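PDB 4IGV: kirola from Actinidia deliciosa, which is a kiwifruit allergen of the ripening-related, Bet v 1-like family, of unknown function but probably able to hold small apolar ligands, as relatives do. Local coordinates for residues D2-M7 / H119-E125; G50-I56 / K70-I76; L95-I101 / V127-L133. One frame throughout, in Å; residues are numbered along the deposited sequence. Where two conformers were deposited one is given.

Contact 1 of 3, residues D2-M7 / H119-E125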
loop_
_atom_site.group_PDB
_atom_site.type_symbol
_atom_site.label_atom_id
_atom_site.label_comp_id
_atom_site.label_asym_id
_atom_site.label_seq_id
_atom_site.Cartn_x
_atom_site.Cartn_y
_atom_site.Cartn_z
ATOM N N ASP A 2 -5.296 2.881 -24.932
ATOM C CA ASP A 2 -5.186 1.999 -23.740
ATOM C C ASP A 2 -5.045 2.802 -22.450
ATOM O O ASP A 2 -3.985 3.366 -22.103
ATOM C CB ASP A 2 -4.043 0.982 -23.837
ATOM C CG ASP A 2 -4.023 0.003 -22.637
ATOM O OD1 ASP A 2 -5.103 -0.259 -22.052
ATOM O OD2 ASP A 2 -2.932 -0.489 -22.255
ATOM N N LEU A 3 -6.139 2.795 -21.722
ATOM C CA LEU A 3 -6.254 3.484 -20.456
ATOM C C LEU A 3 -5.744 2.662 -19.270
ATOM O O LEU A 3 -5.692 3.168 -18.128
ATOM C CB LEU A 3 -7.726 3.818 -20.250
ATOM C CG LEU A 3 -8.325 4.796 -21.262
ATOM C CD1 LEU A 3 -9.825 4.841 -21.039
ATOM C CD2 LEU A 3 -7.712 6.160 -21.100
ATOM N N SER A 4 -5.385 1.403 -19.524
ATOM C CA SER A 4 -4.923 0.515 -18.453
ATOM C C SER A 4 -3.416 0.558 -18.358
ATOM O O SER A 4 -2.714 0.692 -19.360
ATOM C CB SER A 4 -5.383 -0.925 -18.661
ATOM O OG SER A 4 -6.800 -1.032 -18.576
ATOM N N GLY A 5 -2.924 0.401 -17.136
ATOM C CA GLY A 5 -1.508 0.508 -16.858
ATOM C C GLY A 5 -1.118 -0.336 -15.669
ATOM O O GLY A 5 -1.964 -0.785 -14.881
ATOM N N LYS A 6 0.184 -0.536 -15.564
ATOM C CA LYS A 6 0.825 -1.287 -14.509
ATOM C C LYS A 6 2.113 -0.576 -14.151
ATOM O O LYS A 6 2.822 -0.028 -15.015
ATOM C CB LYS A 6 1.140 -2.717 -14.988
ATOM C CG LYS A 6 1.866 -3.618 -13.980
ATOM C CD LYS A 6 2.146 -4.973 -14.642
ATOM C CE LYS A 6 2.750 -6.046 -13.712
ATOM N NZ LYS A 6 2.816 -7.347 -14.495
ATOM N N MET A 7 2.438 -0.620 -12.871
ATOM C CA MET A 7 3.681 -0.039 -12.389
ATOM C C MET A 7 4.184 -0.936 -11.262
ATOM O O MET A 7 3.427 -1.310 -10.397
ATOM C CB MET A 7 3.408 1.375 -11.881
ATOM C CG MET A 7 4.628 2.136 -11.406
ATOM S SD MET A 7 4.230 3.800 -10.826
ATOM C CE MET A 7 3.603 4.524 -12.368
ATOM N N HIS A 119 -2.027 -1.933 -10.492
ATOM C CA HIS A 119 -2.750 -2.207 -11.733
ATOM C C HIS A 119 -3.901 -1.226 -11.739
ATOM O O HIS A 119 -4.694 -1.172 -10.793
ATOM C CB HIS A 119 -3.326 -3.617 -11.753
ATOM C CG HIS A 119 -2.309 -4.698 -11.880
ATOM N ND1 HIS A 119 -1.754 -5.032 -13.102
ATOM C CD2 HIS A 119 -1.790 -5.568 -10.983
ATOM C CE1 HIS A 119 -0.865 -6.000 -12.929
ATOM N NE2 HIS A 119 -0.871 -6.348 -11.658
ATOM N N TYR A 120 -4.035 -0.450 -12.798
ATOM C CA TYR A 120 -5.026 0.614 -12.792
ATOM C C TYR A 120 -5.599 0.825 -14.177
ATOM O O TYR A 120 -5.033 0.407 -15.207
ATOM C CB TYR A 120 -4.398 1.946 -12.302
ATOM C CG TYR A 120 -3.143 2.380 -13.024
ATOM C CD1 TYR A 120 -3.225 3.149 -14.188
ATOM C CD2 TYR A 120 -1.894 1.970 -12.605
ATOM C CE1 TYR A 120 -2.106 3.493 -14.869
ATOM C CE2 TYR A 120 -0.777 2.319 -13.278
ATOM C CZ TYR A 120 -0.886 3.079 -14.398
ATOM O OH TYR A 120 0.208 3.493 -15.158
ATOM N N GLU A 121 -6.749 1.482 -14.192
ATOM C CA GLU A 121 -7.348 1.946 -15.438
ATOM C C GLU A 121 -7.711 3.403 -15.262
ATOM O O GLU A 121 -8.461 3.735 -14.335
ATOM C CB GLU A 121 -8.568 1.118 -15.833
ATOM C CG GLU A 121 -9.161 1.632 -17.160
ATOM C CD GLU A 121 -10.393 0.939 -17.662
ATOM O OE1 GLU A 121 -10.708 -0.179 -17.219
ATOM O OE2 GLU A 121 -11.057 1.556 -18.516
ATOM N N LYS A 122 -7.179 4.257 -16.154
ATOM C CA LYS A 122 -7.414 5.697 -16.104
ATOM C C LYS A 122 -8.808 6.030 -16.586
ATOM O O LYS A 122 -9.328 5.327 -17.446
ATOM C CB LYS A 122 -6.447 6.438 -17.004
ATOM C CG LYS A 122 -4.972 6.204 -16.745
ATOM C CD LYS A 122 -4.187 6.863 -17.872
ATOM C CE LYS A 122 -2.725 6.680 -17.756
ATOM N NZ LYS A 122 -2.107 7.417 -18.894
ATOM N N LEU A 123 -9.385 7.114 -16.073
ATOM C CA LEU A 123 -10.692 7.565 -16.608
ATOM C C LEU A 123 -10.568 8.223 -17.990
ATOM O O LEU A 123 -11.528 8.167 -18.771
ATOM C CB LEU A 123 -11.392 8.516 -15.628
ATOM C CG LEU A 123 -11.937 7.888 -14.349
ATOM C CD1 LEU A 123 -12.326 8.993 -13.337
ATOM C CD2 LEU A 123 -13.108 6.958 -14.655
ATOM N N LYS A 124 -9.414 8.848 -18.250
ATOM C CA LYS A 124 -9.118 9.594 -19.491
ATOM C C LYS A 124 -7.659 9.371 -19.899
ATOM O O LYS A 124 -6.817 9.121 -19.031
ATOM C CB LYS A 124 -9.358 11.096 -19.285
ATOM C CG LYS A 124 -10.743 11.431 -18.750
ATOM C CD LYS A 124 -11.086 12.900 -18.985
ATOM C CE LYS A 124 -12.587 13.098 -19.206
ATOM N NZ LYS A 124 -12.880 14.403 -19.846
ATOM N N GLU A 125 -7.352 9.490 -21.193
ATOM C CA GLU A 125 -5.995 9.208 -21.694
ATOM C C GLU A 125 -4.951 10.153 -21.095
ATOM O O GLU A 125 -3.798 9.746 -20.836
ATOM C CB GLU A 125 -5.931 9.204 -23.238
ATOM C CG GLU A 125 -5.062 8.032 -23.791
ATOM C CD GLU A 125 -5.876 6.795 -24.236
ATOM O OE1 GLU A 125 -6.887 6.955 -24.958
ATOM O OE2 GLU A 125 -5.476 5.658 -23.897
HETATM O O HOH W 1 -3.522 -2.993 -15.273
#

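Contact 2 of 3, residues G50-I56 / K70-I76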
loop_
_atom_site.group_PDB
_atom_site.type_symbol
_atom_site.label_atom_id
_atom_site.label_comp_id
_atom_site.label_asym_id
_atom_site.label_seq_id
_atom_site.Cartn_x
_atom_site.Cartn_y
_atom_site.Cartn_z
ATOM N N GLY A 50 -6.358 -8.345 8.583
ATOM C CA GLY A 50 -5.616 -9.479 8.029
ATOM C C GLY A 50 -6.437 -10.545 7.326
ATOM O O GLY A 50 -5.917 -11.610 7.015
ATOM N N THR A 51 -7.718 -10.252 7.035
ATOM C CA THR A 51 -8.604 -11.205 6.345
ATOM C C THR A 51 -9.070 -10.659 4.998
ATOM O O THR A 51 -9.286 -9.453 4.834
ATOM C CB THR A 51 -9.795 -11.527 7.171
ATOM O OG1 THR A 51 -10.632 -10.408 7.316
ATOM C CG2 THR A 51 -9.364 -12.132 8.521
ATOM N N VAL A 52 -9.215 -11.500 3.998
ATOM C CA VAL A 52 -9.787 -11.147 2.724
ATOM C C VAL A 52 -11.193 -10.634 2.932
ATOM O O VAL A 52 -12.006 -11.190 3.736
ATOM C CB VAL A 52 -9.754 -12.322 1.767
ATOM C CG1 VAL A 52 -10.620 -12.033 0.521
ATOM C CG2 VAL A 52 -8.298 -12.690 1.385
ATOM N N GLY A 53 -11.514 -9.544 2.274
ATOM C CA GLY A 53 -12.760 -8.873 2.403
ATOM C C GLY A 53 -12.873 -7.823 3.433
ATOM O O GLY A 53 -13.890 -7.096 3.495
ATOM N N SER A 54 -11.843 -7.642 4.245
ATOM C CA SER A 54 -11.836 -6.568 5.206
ATOM C C SER A 54 -11.828 -5.232 4.465
ATOM O O SER A 54 -11.288 -5.101 3.315
ATOM C CB SER A 54 -10.662 -6.661 6.184
ATOM O OG SER A 54 -9.384 -6.745 5.561
ATOM N N VAL A 55 -12.416 -4.220 5.082
ATOM C CA VAL A 55 -12.568 -2.919 4.468
ATOM C C VAL A 55 -11.886 -1.898 5.360
ATOM O O VAL A 55 -12.168 -1.856 6.566
ATOM C CB VAL A 55 -14.065 -2.564 4.289
ATOM C CG1 VAL A 55 -14.255 -1.131 3.695
ATOM C CG2 VAL A 55 -14.824 -3.630 3.468
ATOM N N ILE A 56 -11.001 -1.112 4.776
ATOM C CA ILE A 56 -10.108 -0.247 5.510
ATOM C C ILE A 56 -10.192 1.170 4.930
ATOM O O ILE A 56 -10.154 1.387 3.699
ATOM C CB ILE A 56 -8.662 -0.761 5.512
ATOM C CG1 ILE A 56 -8.595 -2.160 6.075
ATOM C CG2 ILE A 56 -7.749 0.195 6.312
ATOM C CD1 ILE A 56 -7.193 -2.781 5.932
ATOM N N LYS A 70 -10.968 4.407 0.598
ATOM C CA LYS A 70 -11.526 3.229 1.223
ATOM C C LYS A 70 -11.158 2.065 0.333
ATOM O O LYS A 70 -11.408 2.068 -0.885
ATOM C CB LYS A 70 -13.056 3.331 1.328
ATOM C CG LYS A 70 -13.683 2.235 2.055
ATOM C CD LYS A 70 -15.199 2.394 2.220
ATOM C CE LYS A 70 -15.910 2.311 0.940
ATOM N NZ LYS A 70 -17.390 2.277 1.222
ATOM N N ASP A 71 -10.575 1.042 0.940
ATOM C CA ASP A 71 -10.073 -0.125 0.223
ATOM C C ASP A 71 -10.673 -1.403 0.751
ATOM O O ASP A 71 -11.027 -1.471 1.947
ATOM C CB ASP A 71 -8.567 -0.334 0.401
ATOM C CG ASP A 71 -7.700 0.746 -0.164
ATOM O OD1 ASP A 71 -8.175 1.825 -0.556
ATOM O OD2 ASP A 71 -6.446 0.505 -0.163
ATOM N N ILE A 72 -10.796 -2.404 -0.132
ATOM C CA ILE A 72 -11.085 -3.779 0.254
ATOM C C ILE A 72 -9.825 -4.612 0.093
ATOM O O ILE A 72 -9.044 -4.416 -0.832
ATOM C CB ILE A 72 -12.309 -4.410 -0.530
ATOM C CG1 ILE A 72 -12.611 -5.840 -0.066
ATOM C CG2 ILE A 72 -12.107 -4.382 -2.033
ATOM C CD1 ILE A 72 -14.025 -6.324 -0.456
ATOM N N VAL A 73 -9.607 -5.535 1.021
ATOM C CA VAL A 73 -8.522 -6.507 0.860
ATOM C C VAL A 73 -9.081 -7.593 -0.056
ATOM O O VAL A 73 -9.945 -8.391 0.342
ATOM C CB VAL A 73 -8.071 -7.071 2.163
ATOM C CG1 VAL A 73 -7.015 -8.187 1.888
ATOM C CG2 VAL A 73 -7.438 -5.979 3.052
ATOM N N GLU A 74 -8.663 -7.602 -1.311
ATOM C CA GLU A 74 -9.190 -8.495 -2.340
ATOM C C GLU A 74 -8.536 -9.862 -2.276
ATOM O O GLU A 74 -9.141 -10.817 -2.761
ATOM C CB GLU A 74 -8.924 -7.829 -3.713
ATOM C CG GLU A 74 -8.898 -8.533 -4.980
ATOM C CD GLU A 74 -8.855 -7.495 -6.145
ATOM O OE1 GLU A 74 -9.678 -6.553 -6.157
ATOM O OE2 GLU A 74 -8.100 -7.718 -7.071
ATOM N N ALA A 75 -7.291 -9.943 -1.850
ATOM C CA ALA A 75 -6.537 -11.188 -1.869
ATOM C C ALA A 75 -5.450 -11.183 -0.853
ATOM O O ALA A 75 -4.856 -10.135 -0.569
ATOM C CB ALA A 75 -5.946 -11.411 -3.290
ATOM N N ILE A 76 -5.163 -12.359 -0.352
ATOM C CA ILE A 76 -4.041 -12.644 0.534
ATOM C C ILE A 76 -3.393 -13.925 0.119
ATOM O O ILE A 76 -4.129 -14.891 -0.148
ATOM C CB ILE A 76 -4.459 -12.746 1.998
ATOM C CG1 ILE A 76 -4.907 -11.388 2.480
ATOM C CG2 ILE A 76 -3.343 -13.335 2.908
ATOM C CD1 ILE A 76 -5.391 -11.338 3.895
#

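Contact 3 of 3, residues L95-I101 / V127-L133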
loop_
_atom_site.group_PDB
_atom_site.type_symbol
_atom_site.label_atom_id
_atom_site.label_comp_id
_atom_site.label_asym_id
_atom_site.label_seq_id
_atom_site.Cartn_x
_atom_site.Cartn_y
_atom_site.Cartn_z
ATOM N N LEU A 95 -9.695 10.093 -10.720
ATOM C CA LEU A 95 -8.786 9.958 -11.852
ATOM C C LEU A 95 -8.739 8.580 -12.490
ATOM O O LEU A 95 -8.483 8.469 -13.703
ATOM C CB LEU A 95 -7.349 10.312 -11.396
ATOM C CG LEU A 95 -7.087 11.710 -10.830
ATOM C CD1 LEU A 95 -5.660 11.840 -10.301
ATOM C CD2 LEU A 95 -7.361 12.728 -11.921
ATOM N N TYR A 96 -8.956 7.534 -11.683
ATOM C CA TYR A 96 -8.895 6.128 -12.102
ATOM C C TYR A 96 -10.235 5.453 -11.917
ATOM O O TYR A 96 -10.892 5.603 -10.885
ATOM C CB TYR A 96 -7.779 5.375 -11.309
ATOM C CG TYR A 96 -6.437 6.036 -11.448
ATOM C CD1 TYR A 96 -5.625 5.821 -12.569
ATOM C CD2 TYR A 96 -5.971 6.938 -10.488
ATOM C CE1 TYR A 96 -4.415 6.487 -12.725
ATOM C CE2 TYR A 96 -4.752 7.596 -10.626
ATOM C CZ TYR A 96 -3.973 7.365 -11.747
ATOM O OH TYR A 96 -2.782 8.078 -11.890
ATOM N N LYS A 97 -10.638 4.702 -12.943
ATOM C CA LYS A 97 -11.810 3.858 -12.883
ATOM C C LYS A 97 -11.620 2.733 -11.889
ATOM O O LYS A 97 -12.506 2.407 -11.112
ATOM C CB LYS A 97 -12.090 3.260 -14.266
ATOM C CG LYS A 97 -13.367 2.446 -14.317
ATOM C CD LYS A 97 -13.711 2.087 -15.728
ATOM C CE LYS A 97 -14.925 1.158 -15.780
ATOM N NZ LYS A 97 -15.194 0.629 -17.144
ATOM N N THR A 98 -10.440 2.139 -11.941
ATOM C CA THR A 98 -10.045 1.065 -11.066
ATOM C C THR A 98 -8.591 1.204 -10.657
ATOM O O THR A 98 -7.780 1.740 -11.393
ATOM C CB THR A 98 -10.215 -0.327 -11.702
ATOM O OG1 THR A 98 -9.326 -0.508 -12.790
ATOM C CG2 THR A 98 -11.625 -0.540 -12.235
ATOM N N PHE A 99 -8.278 0.724 -9.452
ATOM C CA PHE A 99 -6.940 0.813 -8.905
ATOM C C PHE A 99 -6.736 -0.281 -7.875
ATOM O O PHE A 99 -7.478 -0.364 -6.910
ATOM C CB PHE A 99 -6.698 2.191 -8.283
ATOM C CG PHE A 99 -5.254 2.660 -8.350
ATOM C CD1 PHE A 99 -4.899 3.689 -9.125
ATOM C CD2 PHE A 99 -4.237 2.009 -7.636
ATOM C CE1 PHE A 99 -3.588 4.111 -9.204
ATOM C CE2 PHE A 99 -2.942 2.439 -7.742
ATOM C CZ PHE A 99 -2.641 3.472 -8.502
ATOM N N ILE A 100 -5.722 -1.108 -8.116
ATOM C CA ILE A 100 -5.348 -2.207 -7.237
ATOM C C ILE A 100 -3.876 -2.038 -6.868
ATOM O O ILE A 100 -3.059 -1.663 -7.691
ATOM C CB ILE A 100 -5.484 -3.565 -7.959
ATOM C CG1 ILE A 100 -6.924 -3.754 -8.477
ATOM C CG2 ILE A 100 -5.090 -4.643 -7.046
ATOM C CD1 ILE A 100 -7.834 -3.620 -7.550
ATOM N N ILE A 101 -3.562 -2.264 -5.599
ATOM C CA ILE A 101 -2.200 -2.197 -5.103
ATOM C C ILE A 101 -1.865 -3.532 -4.467
ATOM O O ILE A 101 -2.556 -4.011 -3.594
ATOM C CB ILE A 101 -2.036 -1.102 -4.032
ATOM C CG1 ILE A 101 -2.319 0.269 -4.671
ATOM C CG2 ILE A 101 -0.597 -1.119 -3.405
ATOM C CD1 ILE A 101 -2.261 1.442 -3.666
ATOM N N VAL A 127 -4.827 11.375 -18.066
ATOM C CA VAL A 127 -4.568 11.160 -16.653
ATOM C C VAL A 127 -3.129 10.678 -16.514
ATOM O O VAL A 127 -2.655 9.887 -17.315
ATOM C CB VAL A 127 -5.548 10.146 -16.026
ATOM C CG1 VAL A 127 -5.023 9.622 -14.655
ATOM C CG2 VAL A 127 -6.936 10.766 -15.887
ATOM N N GLU A 128 -2.430 11.175 -15.512
ATOM C CA GLU A 128 -1.020 10.842 -15.346
ATOM C C GLU A 128 -0.854 9.407 -14.863
ATOM O O GLU A 128 -1.775 8.851 -14.227
ATOM C CB GLU A 128 -0.374 11.798 -14.340
ATOM C CG GLU A 128 -0.369 13.253 -14.750
ATOM C CD GLU A 128 0.441 14.155 -13.816
ATOM O OE1 GLU A 128 1.013 13.646 -12.824
ATOM O OE2 GLU A 128 0.514 15.379 -14.079
ATOM N N GLU A 129 0.283 8.784 -15.163
ATOM C CA GLU A 129 0.653 7.542 -14.477
ATOM C C GLU A 129 0.886 7.905 -12.984
ATOM O O GLU A 129 1.315 9.016 -12.657
ATOM C CB GLU A 129 1.907 6.864 -15.034
ATOM C CG GLU A 129 1.994 6.512 -16.508
ATOM C CD GLU A 129 0.678 6.338 -17.218
ATOM O OE1 GLU A 129 -0.128 5.483 -16.795
ATOM O OE2 GLU A 129 0.481 7.035 -18.263
ATOM N N PRO A 130 0.601 6.970 -12.073
ATOM C CA PRO A 130 0.626 7.240 -10.622
ATOM C C PRO A 130 2.022 7.215 -10.010
ATOM O O PRO A 130 2.279 6.572 -8.953
ATOM C CB PRO A 130 -0.287 6.152 -10.064
ATOM C CG PRO A 130 -0.162 5.038 -11.028
ATOM C CD PRO A 130 0.001 5.662 -12.381
ATOM N N ASN A 131 2.943 7.963 -10.608
ATOM C CA ASN A 131 4.303 7.997 -10.071
ATOM C C ASN A 131 4.388 8.586 -8.674
ATOM O O ASN A 131 5.134 8.096 -7.847
ATOM C CB ASN A 131 5.252 8.745 -11.033
ATOM C CG ASN A 131 5.483 7.946 -12.304
ATOM O OD1 ASN A 131 6.117 6.883 -12.266
ATOM N ND2 ASN A 131 4.946 8.408 -13.393
ATOM N N THR A 132 3.602 9.613 -8.409
ATOM C CA THR A 132 3.643 10.258 -7.117
ATOM C C THR A 132 3.175 9.286 -6.045
ATOM O O THR A 132 3.729 9.230 -4.960
ATOM C CB THR A 132 2.784 11.558 -7.092
ATOM O OG1 THR A 132 3.336 12.505 -8.040
ATOM C CG2 THR A 132 2.785 12.179 -5.726
ATOM N N LEU A 133 2.172 8.464 -6.352
ATOM C CA LEU A 133 1.700 7.483 -5.381
ATOM C C LEU A 133 2.750 6.380 -5.140
ATOM O O LEU A 133 2.948 5.908 -4.028
ATOM C CB LEU A 133 0.368 6.868 -5.870
ATOM C CG LEU A 133 -0.318 5.975 -4.867
ATOM C CD1 LEU A 133 -0.818 6.764 -3.621
ATOM C CD2 LEU A 133 -1.456 5.162 -5.482
#

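Contact 1 of 3, residues D2-M7 / H119-E125
A chi1 of 53° sets the ring of Tyr120 between its own backbone N and carbonyl carbon, and from there it folds across the neighbouring strand to lie against Gly5. The CA of Gly5 sits over the ring face, a CH-pi contact 3.9 Å from CA to the ring centroid, and Gly5 O lies above the same ring, offset toward its rim. With no side chain at Gly5, the ring can come down flat on the backbone. That backbone is paired antiparallel with Tyr120: Gly5 N donates to Tyr120 O at 2.9 Å and Tyr120 N returns a bond to Gly5 O at 3.0 Å. A water also donates to Gly5 O.

On the face of Ser4 and Glu121, the extended chain of Lys6 runs alongside His119, both pointing the same way, with Lys6 CD 3.6 Å from His119 CE1. Toward the N-terminal end of the 2-7 segment Lys122 N gives a nearly straight bond to Leu3 O (2.7 Å, 176°). Beyond it Leu3 CD2 packs against the backbone of Lys124 and Glu125, and Asp2 N meets the syn side of Glu125 OE2 at 3.0 Å. Asp2 OD1 takes Ser4 N in an Asx turn.

Glu129 receives both Tyr120 OH and Lys122 NZ, which probably favours its charged form, while backbone bonds and a carboxylate secure the first strand, 4-12, antiparallel to the last, 112-122, as in the Bet v 1 fold.

Contact 2 of 3, residues G50-I56 / K70-I76
Val73 meets the turn at residues 51-54 with both its backbone and its side chain. Its O accepts from Gly53 N at 2.7 Å, its N donates to Ser54 O at 2.9 Å, and its CG2 rests 3.3 Å from Ser54 OG. One turn residue further out, Val52 CG2 slides past Ile76 in the opposite sense, 3.8 Å from Ile76 CG1, while Ile76 CD1 reaches back to Gly50 O. Two more backbone bonds join Ile56 and Asp71, and on the face of Val55 and Ile72 the Val55 CG1 methyl touches Lys70 CG.

Residues 50-54 lead into strand 55-62, whose first residues, Val55 and Ile56, pair with Ile72 and Asp71 of strand 65-77 in a hairpin of the curved antiparallel sheet of the Bet v 1 fold. A type II turn from Thr51 to Ser54 shapes that lead-in, with Gly53 at a positive phi of 90°. Thr51 O takes two donors, Ser54 N and, in its carbonyl plane, Ser54 OG at 2.8 Å; a chi1 of 54° turns the hydroxyl back to it. Further out, Thr51 OG1 bonds to Asn48 O, Arg25 of helix 17-25 donates to Gly50 O, and Glu74 and Ala75 together face Thr84 in a classic beta bulge of strand 65-77.

Contact 3 of 3, residues L95-I101 / V127-L133
Tyr96 reaches from its strand to the chain leading into helix 131-145, and its OH donates to Glu128 O at 2.7 Å. The bond meets the carbonyl at 149°, tilted from its plane, while the oxygen itself lies at the edge of the tyrosine ring. A chi1 of -56° puts the ring beside the backbone N, and this aims the hydroxyl at the 127-133 segment.

The close packing is inward of that bond. Within the 95-101 segment Phe99 CE1 lies 3.8 Å above the plane of the Tyr96 ring, over its centre. Pro130 CB presents itself in plane at the edge of the Phe99 ring and also approaches Tyr96 OH, at 3.6 Å. Leu133 comes at Phe99 from the opposite direction, with its CD2 3.7 Å from Phe99 CZ; the same Leu133 CD2 carries the contact on to Ile101 CD1 at 4.2 Å. Tyr96, Phe99, Pro130 and Leu133 are all buried, and Phe118 adds an edge-to-face ring against Phe99.

The outer end is sparser. Leu95 is exposed, and its CB comes only within 4.1 Å of Val127 CG1, although Val127 CG2 lies closer to Leu95 O, at 3.5 Å. Val127 CG1 also touches Tyr96 CE1 obliquely, joining the two parts. Glu128 is exposed, and what it offers Tyr96 is its backbone oxygen.

Pro130, at the N-cap position and the centre of an inverse gamma turn, stands just before the long C-terminal helix characteristic of Bet v 1-like proteins. The chemistry is thus mostly apolar: one phenol bond satisfies a backbone oxygen at the helix approach, while aromatic rings and aliphatic groups join the first helical turn to the sheet.

All three contacts reach the seven-stranded antiparallel sheet. Contact 1 pairs its edge strand 4-12 with strand 112-122; contact 3 ties the next strand, 96-107, to the start of helix 131-145. Their centres are only 7 Å apart, and they touch where Glu129 receives Tyr120 and Lys122. Contact 2 lies across the sheet near its other edge, its centre about 22 Å from that of contact 1 and 19 Å from that of contact 3, which it brushes through Glu74 and Ile100. Along the chain contact 2 is nested inside the loop closed by contact 1 and precedes contact 3, while contacts 1 and 3 interleave, so the N-terminal strand, the last two strands and the start of the C-terminal helix are joined at one end of the fold.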